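Local coordinates for polyketide synthase PksL (Bacillus subtilis, PDB 5E1V), which probably dehydrates the beta-hydroxyacyl intermediate of a trans-AT polyketide synthase split module, on the bacillaene assembly line, through its monomeric dehydratase domain, at residues A[216-221]-A[268-273]. Sequence-based numbering, arbitrary orientation.
Sequences LPLFYE and NFTSKL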
# COMPACT_ATOMS: atom_id res chain seq x y z
N LEU A 216 2.28 -3.57 11.28
CA LEU A 216 1.54 -3.92 10.04
C LEU A 216 0.40 -2.95 9.81
O LEU A 216 -0.09 -2.31 10.77
CB LEU A 216 0.99 -5.32 10.16
CG LEU A 216 2.09 -6.40 10.17
CD1 LEU A 216 1.42 -7.76 10.26
CD2 LEU A 216 3.07 -6.34 9.00
N PRO A 217 -0.02 -2.81 8.55
CA PRO A 217 -1.14 -1.93 8.31
C PRO A 217 -2.42 -2.29 9.06
O PRO A 217 -2.75 -3.48 9.28
CB PRO A 217 -1.34 -2.04 6.79
CG PRO A 217 0.06 -2.18 6.26
CD PRO A 217 0.65 -3.17 7.27
N LEU A 218 -3.08 -1.23 9.50
CA LEU A 218 -4.31 -1.28 10.27
C LEU A 218 -5.42 -0.43 9.62
O LEU A 218 -6.51 -0.89 9.51
CB LEU A 218 -4.07 -0.74 11.66
CG LEU A 218 -5.38 -0.66 12.50
CD1 LEU A 218 -5.98 -2.03 12.83
CD2 LEU A 218 -5.27 0.19 13.78
N PHE A 219 -5.11 0.79 9.28
CA PHE A 219 -6.08 1.81 8.84
C PHE A 219 -5.52 2.90 7.91
O PHE A 219 -4.44 3.45 8.17
CB PHE A 219 -6.70 2.49 10.09
CG PHE A 219 -7.78 3.50 9.82
CD1 PHE A 219 -9.10 3.13 9.72
CD2 PHE A 219 -7.49 4.85 9.85
CE1 PHE A 219 -10.11 4.09 9.52
CE2 PHE A 219 -8.47 5.81 9.67
CZ PHE A 219 -9.78 5.44 9.45
N TYR A 220 -6.33 3.27 6.88
CA TYR A 220 -6.07 4.35 5.97
C TYR A 220 -7.22 5.30 6.13
O TYR A 220 -8.32 4.90 5.89
CB TYR A 220 -6.01 3.95 4.43
CG TYR A 220 -5.20 2.73 4.09
CD1 TYR A 220 -4.18 2.34 4.93
CD2 TYR A 220 -5.49 1.91 2.93
CE1 TYR A 220 -3.45 1.19 4.72
CE2 TYR A 220 -4.76 0.72 2.74
CZ TYR A 220 -3.74 0.38 3.63
OH TYR A 220 -2.91 -0.75 3.59
N GLU A 221 -6.96 6.57 6.44
CA GLU A 221 -8.03 7.57 6.53
C GLU A 221 -8.63 7.84 5.12
O GLU A 221 -9.87 7.78 4.86
CB GLU A 221 -7.51 8.87 7.16
CG GLU A 221 -8.61 9.92 7.18
CD GLU A 221 -8.28 11.10 8.05
OE1 GLU A 221 -7.76 10.90 9.16
OE2 GLU A 221 -8.54 12.23 7.59
N ASN A 268 -2.94 9.65 6.76
CA ASN A 268 -2.97 8.88 8.03
C ASN A 268 -3.00 7.37 7.83
O ASN A 268 -3.87 6.67 8.27
CB ASN A 268 -4.07 9.38 8.94
CG ASN A 268 -3.61 10.63 9.69
OD1 ASN A 268 -2.55 10.60 10.33
ND2 ASN A 268 -4.34 11.71 9.58
N PHE A 269 -2.00 6.92 7.10
CA PHE A 269 -1.65 5.50 7.05
C PHE A 269 -1.17 5.10 8.46
O PHE A 269 -0.07 5.48 8.91
CB PHE A 269 -0.60 5.26 5.99
CG PHE A 269 0.01 3.90 6.01
CD1 PHE A 269 -0.66 2.84 6.49
CD2 PHE A 269 1.30 3.71 5.53
CE1 PHE A 269 -0.08 1.58 6.52
CE2 PHE A 269 1.89 2.47 5.61
CZ PHE A 269 1.18 1.39 6.10
N THR A 270 -2.04 4.32 9.11
CA THR A 270 -1.87 3.84 10.50
C THR A 270 -1.53 2.34 10.48
O THR A 270 -2.28 1.50 9.89
CB THR A 270 -3.17 3.94 11.32
OG1 THR A 270 -3.78 5.25 11.16
CG2 THR A 270 -2.87 3.68 12.81
N SER A 271 -0.48 1.98 11.21
CA SER A 271 -0.05 0.61 11.41
C SER A 271 0.08 0.30 12.91
O SER A 271 0.19 1.21 13.74
CB SER A 271 1.33 0.44 10.74
OG SER A 271 1.25 0.72 9.35
N LYS A 272 0.07 -0.98 13.23
CA LYS A 272 -0.03 -1.42 14.63
C LYS A 272 1.01 -2.44 14.91
O LYS A 272 1.30 -3.30 14.09
CB LYS A 272 -1.39 -2.02 14.93
CG LYS A 272 -1.61 -2.47 16.39
CD LYS A 272 -2.99 -3.06 16.61
CE LYS A 272 -3.02 -4.55 16.25
NZ LYS A 272 -4.42 -5.06 16.04
N LEU A 273 1.64 -2.31 16.08
CA LEU A 273 2.68 -3.23 16.49
C LEU A 273 2.24 -4.67 16.50
O LEU A 273 1.17 -4.98 17.04
CB LEU A 273 3.11 -2.82 17.93
CG LEU A 273 4.32 -3.42 18.60
CD1 LEU A 273 5.61 -2.97 17.96
CD2 LEU A 273 4.24 -2.92 20.04
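Leu-218 and Phe-219 both pair with Thr-270, which makes a classic beta bulge between antiparallel strands 216-220 and 268-273. Thr-270 O takes two backbone bonds, from Leu-218 N at 2.9 Å and from Phe-219 N at 3.0 Å. Thr-270 N returns a nearly straight bond (166°) to Phe-219 O. Beyond the bulge, Leu-216 and Lys-272 exchange two more backbone bonds.

The tight side is apolar. With CG anti to its backbone N (chi1 169°), the Phe-269 ring reaches both Pro-217 and Tyr-220. Pro-217 CG meets the ring edge at CZ, 3.7 Å away. Tyr-220 CE1 comes within 3.7 Å of Phe-269 CD1, with the ring planes 80° apart. Tyr-220 OH is hydrogen-bonded to Gly-31 O. An alanine in place of Phe-269 would probably open a gap beside Pro-217 and the Tyr-220 ring.

The other side is looser. Phe-219 CD2 stands 4.0 Å from Thr-270 OG1, at the ring edge, and the Lys-272 side chain is exposed. Glu-221 and Asn-268 run alongside each other without a hydrogen bond.

Strands 53-59 and 248-256 flank the pair, within the double-hotdog fold of these dehydratases. Backbone bonding thus fixes the bulged register, and apolar packing backs one face.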